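Local structure of conserved hypothetical protein (Agrobacterium tumefaciens, 2FEX) at residues M1-I6 with G29-H34; D63-V68 with R93-A98; A5-Q10 with T54-L59. The protein is of unknown function but belongs to the DJ-1/PfpI superfamily, whose members share a fold with the class I glutamine amidotransferases. All coordinates share one frame; numbering follows the deposited sequence. Where two conformers were deposited one is given.

Three contacts illustrate how neighbouring parallel strands of an alpha/beta sheet, and a loop across its face, are held together. Along the chain, interactions 1 and 3 start from the same strand, sharing A5 and I6, and both close before interaction 2 opens. Strand 3-7 serves interactions 1 and 3 and borders interaction 2. The centres of interactions 1 and 2 lie about 10 Å apart, joined by backbone bonding between A5 and V68; that of interaction 3 is about 12 Å from the first and 13 Å from the second. The contacts thus join strands 31-36, 3-7, 66-69 and 96-100 side by side within one sheet, while the 54-59 connection lies across one face of it.

Interaction 1. Residues M1-I6 with G29-H34; sequences MTRIAI and GVEIVH
R3 lies alongside E31, the two side chains pointing the same way from neighbouring strands. The salt bridge runs from R3 NH2 to E31 OE2 at 2.7 Å; the oxygen sits in the guanidinium plane, whereas the nitrogen meets the carboxylate from above, with the two planes turned 51° apart. E31 gets there with CG anti to its backbone N (chi1 -173°) and an extended chain. CG2 of V33 lies over one face of the guanidinium, offset toward its rim, 3.5 Å from R3 NH2.

Beneath these side chains the backbones pair in parallel. E31 N bonds to T2 O, I4 N to E31 O (2.9 Å), V33 N to I4 O, and I6 N to V33 O (2.8 Å). This is the edge-to-edge pairing of a beta-alpha-beta unit, strand 3-7, helix 18-27 and strand 31-36, in the DJ-1/PfpI fold.

The face opposite R3 and E31 is apolar and receives that helix, with A21 against I6 and A24 against V30. Here I4 CG1 meets V30 CG1 at 3.8 Å, and I6 CD1 reaches I32 CG2 at the same distance. The H34 ring runs beside I6, its CD2 3.7 Å from I6 CB. Ahead of the E31 N to T2 O bond, a water accepts from T2 N and donates to G29 O (2.7 Å), linking the two segments.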
loop_
_atom_site.group_PDB
_atom_site.type_symbol
_atom_site.label_atom_id
_atom_site.label_comp_id
_atom_site.label_asym_id
_atom_site.label_seq_id
_atom_site.Cartn_x
_atom_site.Cartn_y
_atom_site.Cartn_z
HETATM N N MSE A 1 20.077 11.478 -10.864
HETATM C CA MSE A 1 19.125 10.330 -10.900
HETATM C C MSE A 1 19.283 9.475 -9.633
HETATM O O MSE A 1 20.400 9.070 -9.274
HETATM C CB MSE A 1 19.324 9.476 -12.163
HETATM C CG MSE A 1 18.345 8.264 -12.282
HETATM SE SE MSE A 1 16.425 8.815 -12.486
HETATM C CE MSE A 1 16.656 10.642 -13.495
ATOM N N THR A 2 18.174 9.259 -8.939
ATOM C CA THR A 2 18.169 8.435 -7.755
ATOM C C THR A 2 17.419 7.158 -8.138
ATOM O O THR A 2 16.390 7.236 -8.807
ATOM C CB THR A 2 17.436 9.126 -6.577
ATOM O OG1 THR A 2 18.153 10.318 -6.209
ATOM C CG2 THR A 2 17.336 8.229 -5.403
ATOM N N ARG A 3 17.939 6.008 -7.698
ATOM C CA ARG A 3 17.298 4.727 -7.990
ATOM C C ARG A 3 17.187 3.930 -6.701
ATOM O O ARG A 3 18.153 3.858 -5.927
ATOM C CB ARG A 3 18.126 3.904 -8.980
ATOM C CG ARG A 3 18.204 4.402 -10.416
ATOM C CD ARG A 3 19.067 3.396 -11.252
ATOM N NE ARG A 3 18.278 2.438 -12.025
ATOM C CZ ARG A 3 18.672 1.215 -12.377
ATOM N NH1 ARG A 3 19.866 0.741 -12.007
ATOM N NH2 ARG A 3 17.859 0.443 -13.100
ATOM N N ILE A 4 16.008 3.333 -6.469
ATOM C CA ILE A 4 15.791 2.620 -5.226
ATOM C C ILE A 4 15.389 1.220 -5.636
ATOM O O ILE A 4 14.465 1.069 -6.451
ATOM C CB ILE A 4 14.631 3.247 -4.409
ATOM C CG1 ILE A 4 15.007 4.714 -3.970
ATOM C CG2 ILE A 4 14.225 2.349 -3.189
ATOM C CD1 ILE A 4 13.834 5.428 -3.165
ATOM N N ALA A 5 16.011 0.208 -5.042
ATOM C CA ALA A 5 15.605 -1.179 -5.247
ATOM C C ALA A 5 14.656 -1.566 -4.114
ATOM O O ALA A 5 14.942 -1.332 -2.910
ATOM C CB ALA A 5 16.839 -2.099 -5.190
ATOM N N ILE A 6 13.559 -2.200 -4.496
ATOM C CA ILE A 6 12.588 -2.674 -3.508
ATOM C C ILE A 6 12.577 -4.197 -3.625
ATOM O O ILE A 6 12.251 -4.768 -4.689
ATOM C CB ILE A 6 11.170 -2.078 -3.749
ATOM C CG1 ILE A 6 11.308 -0.536 -3.519
ATOM C CG2 ILE A 6 10.185 -2.779 -2.767
ATOM C CD1 ILE A 6 9.975 0.174 -3.626
ATOM N N GLY A 29 10.464 11.774 -9.243
ATOM C CA GLY A 29 11.390 11.453 -10.351
ATOM C C GLY A 29 12.409 10.356 -10.048
ATOM O O GLY A 29 13.450 10.259 -10.701
ATOM N N VAL A 30 12.101 9.530 -9.056
ATOM C CA VAL A 30 12.983 8.413 -8.645
ATOM C C VAL A 30 12.680 7.190 -9.497
ATOM O O VAL A 30 11.504 6.909 -9.787
ATOM C CB VAL A 30 12.742 8.112 -7.143
ATOM C CG1 VAL A 30 13.503 6.853 -6.689
ATOM C CG2 VAL A 30 13.064 9.377 -6.302
ATOM N N GLU A 31 13.726 6.442 -9.895
ATOM C CA GLU A 31 13.513 5.189 -10.617
ATOM C C GLU A 31 13.383 4.067 -9.587
ATOM O O GLU A 31 14.184 3.994 -8.670
ATOM C CB GLU A 31 14.689 4.871 -11.543
ATOM C CG GLU A 31 14.436 3.671 -12.446
ATOM C CD GLU A 31 15.669 3.250 -13.215
ATOM O OE1 GLU A 31 16.575 4.114 -13.424
ATOM O OE2 GLU A 31 15.723 2.056 -13.581
ATOM N N ILE A 32 12.365 3.240 -9.741
ATOM C CA ILE A 32 12.150 2.129 -8.788
ATOM C C ILE A 32 12.453 0.852 -9.522
ATOM O O ILE A 32 11.879 0.617 -10.639
ATOM C CB ILE A 32 10.674 2.099 -8.260
ATOM C CG1 ILE A 32 10.291 3.416 -7.591
ATOM C CG2 ILE A 32 10.471 0.962 -7.266
ATOM C CD1 ILE A 32 11.072 3.681 -6.297
ATOM N N VAL A 33 13.309 0.032 -8.915
ATOM C CA VAL A 33 13.600 -1.307 -9.425
ATOM C C VAL A 33 12.987 -2.310 -8.440
ATOM O O VAL A 33 13.403 -2.373 -7.303
ATOM C CB VAL A 33 15.127 -1.540 -9.476
ATOM C CG1 VAL A 33 15.472 -2.975 -9.959
ATOM C CG2 VAL A 33 15.777 -0.443 -10.386
ATOM N N HIS A 34 12.042 -3.125 -8.906
ATOM C CA HIS A 34 11.481 -4.152 -8.050
ATOM C C HIS A 34 12.214 -5.463 -8.354
ATOM O O HIS A 34 12.419 -5.811 -9.528
ATOM C CB HIS A 34 9.964 -4.344 -8.304
ATOM C CG HIS A 34 9.147 -3.281 -7.636
ATOM N ND1 HIS A 34 8.654 -2.205 -8.341
ATOM C CD2 HIS A 34 8.747 -3.126 -6.351
ATOM C CE1 HIS A 34 8.001 -1.411 -7.506
ATOM N NE2 HIS A 34 8.036 -1.942 -6.291
HETATM O O HOH W 1 15.780 10.796 -9.441
#

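Interaction 2. Residues D63-V68 with R93-A98; sequences DIDALV and RDRLVA
R95 reaches across to I64 and D65, its aliphatic part lying against their carbonyl oxygens: CB is 3.6 Å from D65 O and CD 3.4 Å from I64 O. A bend at chi2 (-56°) turns the chain along the other segment. Although R95 NE is 3.1 Å from I64 O, the angle is too poor for a hydrogen bond, and NE donates instead to P61 O, just before the segment. Toward D65 the attraction is of charge alone: the salt bridge from R95 NH1 to D65 OD1 is long, 3.7 Å, with the oxygen well out of the guanidinium plane. The other carboxylate oxygen of D65, OD2, accepts from the backbone N of R3.

D65, still in the loop before strand 66-69, does not bond L96 directly: its O is 3.6 Å from L96 N. A water fills the step, donating to D65 O at 2.7 Å and accepting from L96 N at 3.0 Å. Beyond it true parallel pairing begins, L67 N donating to L96 O and A98 N to L67 O. The apolar neighbours follow the same register: A66 CB meets CD2 of L96 at 3.8 Å, and V68 CG2 lies beside A98 CB.

These are adjacent central strands of the DJ-1/PfpI sheet. Helix 158-168 covers the face bearing V68, L96 and A98, with F161 against V68 and A98; helix 84-92 covers the other, where L86 and F90 pack on L67. Strand 3-7 flanks 66-69 along its remaining edge.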
loop_
_atom_site.group_PDB
_atom_site.type_symbol
_atom_site.label_atom_id
_atom_site.label_comp_id
_atom_site.label_asym_id
_atom_site.label_seq_id
_atom_site.Cartn_x
_atom_site.Cartn_y
_atom_site.Cartn_z
ATOM N N ASP A 63 24.937 1.239 -8.995
ATOM C CA ASP A 63 23.898 1.846 -9.783
ATOM C C ASP A 63 22.618 2.174 -8.958
ATOM O O ASP A 63 21.682 2.793 -9.443
ATOM C CB ASP A 63 23.581 0.843 -10.909
ATOM C CG ASP A 63 24.831 0.431 -11.699
ATOM O OD1 ASP A 63 25.766 1.271 -11.840
ATOM O OD2 ASP A 63 24.896 -0.742 -12.158
ATOM N N ILE A 64 22.579 1.697 -7.722
ATOM C CA ILE A 64 21.323 1.778 -6.934
ATOM C C ILE A 64 21.649 2.462 -5.607
ATOM O O ILE A 64 22.542 2.037 -4.904
ATOM C CB ILE A 64 20.736 0.399 -6.714
ATOM C CG1 ILE A 64 20.374 -0.246 -8.098
ATOM C CG2 ILE A 64 19.557 0.457 -5.670
ATOM C CD1 ILE A 64 19.940 -1.696 -7.958
ATOM N N ASP A 65 20.916 3.532 -5.315
ATOM C CA ASP A 65 21.155 4.374 -4.151
ATOM C C ASP A 65 20.654 3.801 -2.795
ATOM O O ASP A 65 21.138 4.193 -1.733
ATOM C CB ASP A 65 20.517 5.738 -4.402
ATOM C CG ASP A 65 21.116 6.408 -5.615
ATOM O OD1 ASP A 65 22.252 6.920 -5.478
ATOM O OD2 ASP A 65 20.527 6.332 -6.716
ATOM N N ALA A 66 19.654 2.919 -2.846
ATOM C CA ALA A 66 19.019 2.435 -1.607
ATOM C C ALA A 66 18.403 1.081 -1.854
ATOM O O ALA A 66 17.930 0.803 -2.964
ATOM C CB ALA A 66 17.956 3.448 -1.137
ATOM N N LEU A 67 18.437 0.249 -0.824
ATOM C CA LEU A 67 17.796 -1.075 -0.834
ATOM C C LEU A 67 16.713 -1.056 0.233
ATOM O O LEU A 67 16.970 -0.832 1.431
ATOM C CB LEU A 67 18.829 -2.127 -0.471
ATOM C CG LEU A 67 18.291 -3.523 -0.222
ATOM C CD1 LEU A 67 17.732 -4.062 -1.585
ATOM C CD2 LEU A 67 19.412 -4.446 0.322
ATOM N N VAL A 68 15.477 -1.274 -0.195
ATOM C CA VAL A 68 14.305 -1.160 0.711
ATOM C C VAL A 68 13.634 -2.511 0.744
ATOM O O VAL A 68 13.307 -3.064 -0.317
ATOM C CB VAL A 68 13.308 -0.099 0.200
ATOM C CG1 VAL A 68 12.032 -0.101 1.049
ATOM C CG2 VAL A 68 13.982 1.288 0.226
ATOM N N ARG A 93 29.037 -0.423 0.136
ATOM C CA ARG A 93 29.038 0.692 -0.811
ATOM C C ARG A 93 28.437 1.938 -0.146
ATOM O O ARG A 93 28.160 2.931 -0.833
ATOM C CB ARG A 93 28.254 0.274 -2.084
ATOM C CG ARG A 93 28.076 1.316 -3.192
ATOM C CD ARG A 93 29.383 1.761 -3.891
ATOM N NE ARG A 93 29.188 2.998 -4.665
ATOM C CZ ARG A 93 28.897 4.185 -4.126
ATOM N NH1 ARG A 93 28.751 4.315 -2.821
ATOM N NH2 ARG A 93 28.731 5.256 -4.886
ATOM N N ASP A 94 28.206 1.857 1.159
ATOM C CA ASP A 94 27.601 2.951 1.924
ATOM C C ASP A 94 26.249 3.368 1.347
ATOM O O ASP A 94 25.892 4.570 1.350
ATOM C CB ASP A 94 28.570 4.168 1.987
ATOM C CG ASP A 94 29.805 3.890 2.881
ATOM O OD1 ASP A 94 29.644 3.236 3.957
ATOM O OD2 ASP A 94 30.926 4.354 2.537
ATOM N N ARG A 95 25.480 2.382 0.847
ATOM C CA ARG A 95 24.125 2.678 0.429
ATOM C C ARG A 95 23.147 2.469 1.582
ATOM O O ARG A 95 23.275 1.513 2.368
ATOM C CB ARG A 95 23.660 1.762 -0.726
ATOM C CG ARG A 95 24.522 1.791 -1.957
ATOM C CD ARG A 95 24.662 3.221 -2.473
ATOM N NE ARG A 95 25.173 3.179 -3.822
ATOM C CZ ARG A 95 25.471 4.268 -4.512
ATOM N NH1 ARG A 95 25.342 5.487 -3.945
ATOM N NH2 ARG A 95 25.937 4.149 -5.745
ATOM N N LEU A 96 22.122 3.322 1.601
ATOM C CA LEU A 96 20.999 3.168 2.536
ATOM C C LEU A 96 20.414 1.757 2.463
ATOM O O LEU A 96 20.169 1.269 1.355
ATOM C CB LEU A 96 19.879 4.147 2.112
ATOM C CG LEU A 96 18.541 4.041 2.837
ATOM C CD1 LEU A 96 18.802 4.304 4.348
ATOM C CD2 LEU A 96 17.581 5.113 2.270
ATOM N N VAL A 97 20.194 1.130 3.616
ATOM C CA VAL A 97 19.447 -0.154 3.659
ATOM C C VAL A 97 18.240 0.082 4.589
ATOM O O VAL A 97 18.452 0.621 5.672
ATOM C CB VAL A 97 20.313 -1.321 4.154
ATOM C CG1 VAL A 97 19.453 -2.564 4.361
ATOM C CG2 VAL A 97 21.372 -1.605 3.092
ATOM N N ALA A 98 17.016 -0.255 4.168
ATOM C CA ALA A 98 15.815 0.101 4.978
ATOM C C ALA A 98 15.011 -1.191 5.066
ATOM O O ALA A 98 14.819 -1.898 4.028
ATOM C CB ALA A 98 14.973 1.149 4.282
HETATM O O HOH W 2 22.329 5.846 0.006
#

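Interaction 3. Residues A5-Q10 with T54-L59; sequences AIALAQ and TSYDAL
Y56 reaches the end of strand 3-7 with its hydroxyl, which donates to the backbone oxygen of L8: Y56 OH lies 2.6 Å from L8 O. The oxygen is near the ring plane, at its edge, while the hydroxyl stands above the carbonyl plane of L8, 44° out of it. With CG anti to its carbonyl carbon (chi1 -78°), the ring is carried across to A7, whose methyl approaches obliquely; A7 CB is 3.7 Å from Y56 CE1. The bond thus ties a buried phenol to the chain just after the strand.

Y56 opens a short 3-10 turn, 56-58, directly after edge strand 54-55. In the alpha/beta fold of the DJ-1/PfpI family, this connection runs over the face of the sheet on which A5 and A7 lie, bound for strand 66-69. Its far end is L59, whose branched tip closes on A5: L59 CD2 meets A5 CB at 3.9 Å, with CD1 at 4.1 Å from the same methyl. Helix 84-92 packs behind both larger side chains, L86 touching Y56 as well as L59 and F90 touching L59. From that helix R89 NH1 donates to the backbone oxygens of Y56 and L59.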
loop_
_atom_site.group_PDB
_atom_site.type_symbol
_atom_site.label_atom_id
_atom_site.label_comp_id
_atom_site.label_asym_id
_atom_site.label_seq_id
_atom_site.Cartn_x
_atom_site.Cartn_y
_atom_site.Cartn_z
ATOM N N ALA A 5 16.011 0.208 -5.042
ATOM C CA ALA A 5 15.605 -1.179 -5.247
ATOM C C ALA A 5 14.656 -1.566 -4.114
ATOM O O ALA A 5 14.942 -1.332 -2.910
ATOM C CB ALA A 5 16.839 -2.099 -5.190
ATOM N N ILE A 6 13.559 -2.200 -4.496
ATOM C CA ILE A 6 12.588 -2.674 -3.508
ATOM C C ILE A 6 12.577 -4.197 -3.625
ATOM O O ILE A 6 12.251 -4.768 -4.689
ATOM C CB ILE A 6 11.170 -2.078 -3.749
ATOM C CG1 ILE A 6 11.308 -0.536 -3.519
ATOM C CG2 ILE A 6 10.185 -2.779 -2.767
ATOM C CD1 ILE A 6 9.975 0.174 -3.626
ATOM N N ALA A 7 12.994 -4.854 -2.539
ATOM C CA ALA A 7 13.189 -6.306 -2.568
ATOM C C ALA A 7 11.896 -6.987 -2.108
ATOM O O ALA A 7 11.666 -7.169 -0.896
ATOM C CB ALA A 7 14.385 -6.717 -1.616
ATOM N N LEU A 8 11.072 -7.352 -3.087
ATOM C CA LEU A 8 9.821 -8.089 -2.831
ATOM C C LEU A 8 10.092 -9.553 -2.558
ATOM O O LEU A 8 11.222 -10.075 -2.750
ATOM C CB LEU A 8 8.915 -7.996 -4.101
ATOM C CG LEU A 8 8.541 -6.556 -4.541
ATOM C CD1 LEU A 8 7.699 -6.598 -5.864
ATOM C CD2 LEU A 8 7.810 -5.712 -3.384
ATOM N N ALA A 9 9.035 -10.230 -2.130
ATOM C CA ALA A 9 9.096 -11.680 -1.899
ATOM C C ALA A 9 7.688 -12.149 -1.887
ATOM O O ALA A 9 6.718 -11.338 -1.778
ATOM C CB ALA A 9 9.777 -11.946 -0.555
ATOM N N GLN A 10 7.539 -13.463 -1.948
ATOM C CA GLN A 10 6.215 -14.069 -1.798
ATOM C C GLN A 10 5.593 -13.574 -0.491
ATOM O O GLN A 10 6.284 -13.513 0.549
ATOM C CB GLN A 10 6.356 -15.591 -1.784
ATOM C CG GLN A 10 6.736 -16.148 -3.156
ATOM C CD GLN A 10 5.598 -16.110 -4.195
ATOM O OE1 GLN A 10 4.497 -15.581 -3.954
ATOM N NE2 GLN A 10 5.859 -16.747 -5.348
ATOM N N THR A 54 13.815 -7.562 -11.826
ATOM C CA THR A 54 15.059 -8.307 -11.775
ATOM C C THR A 54 15.103 -9.226 -10.552
ATOM O O THR A 54 14.074 -9.363 -9.839
ATOM C CB THR A 54 16.239 -7.263 -11.793
ATOM O OG1 THR A 54 17.445 -7.932 -12.147
ATOM C CG2 THR A 54 16.343 -6.571 -10.431
ATOM N N SER A 55 16.259 -9.891 -10.364
ATOM C CA SER A 55 16.433 -10.783 -9.223
ATOM C C SER A 55 17.339 -10.064 -8.209
ATOM O O SER A 55 18.094 -9.120 -8.528
ATOM C CB SER A 55 17.187 -12.069 -9.673
ATOM O OG SER A 55 18.442 -11.716 -10.286
ATOM N N TYR A 56 17.345 -10.594 -6.983
ATOM C CA TYR A 56 18.208 -10.029 -5.925
ATOM C C TYR A 56 19.684 -10.071 -6.367
ATOM O O TYR A 56 20.430 -9.124 -6.101
ATOM C CB TYR A 56 18.097 -10.851 -4.653
ATOM C CG TYR A 56 16.857 -10.618 -3.802
ATOM C CD1 TYR A 56 15.706 -10.009 -4.336
ATOM C CD2 TYR A 56 16.814 -11.143 -2.478
ATOM C CE1 TYR A 56 14.549 -9.853 -3.510
ATOM C CE2 TYR A 56 15.704 -11.015 -1.669
ATOM C CZ TYR A 56 14.566 -10.395 -2.179
ATOM O OH TYR A 56 13.461 -10.245 -1.403
ATOM N N ASP A 57 20.093 -11.163 -7.039
ATOM C CA ASP A 57 21.505 -11.330 -7.304
ATOM C C ASP A 57 21.971 -10.364 -8.414
ATOM O O ASP A 57 23.173 -10.186 -8.587
ATOM C CB ASP A 57 21.785 -12.773 -7.701
ATOM C CG ASP A 57 20.955 -13.194 -8.901
ATOM O OD1 ASP A 57 19.743 -13.478 -8.731
ATOM O OD2 ASP A 57 21.486 -13.176 -10.016
ATOM N N ALA A 58 21.036 -9.739 -9.122
ATOM C CA ALA A 58 21.412 -8.762 -10.134
ATOM C C ALA A 58 21.430 -7.322 -9.608
ATOM O O ALA A 58 21.777 -6.384 -10.372
ATOM C CB ALA A 58 20.451 -8.839 -11.346
ATOM N N LEU A 59 21.046 -7.118 -8.356
ATOM C CA LEU A 59 21.032 -5.752 -7.827
ATOM C C LEU A 59 22.480 -5.312 -7.548
ATOM O O LEU A 59 23.195 -5.971 -6.753
ATOM C CB LEU A 59 20.209 -5.709 -6.529
ATOM C CG LEU A 59 18.726 -6.040 -6.693
ATOM C CD1 LEU A 59 18.075 -6.035 -5.311
ATOM C CD2 LEU A 59 18.027 -4.922 -7.597
#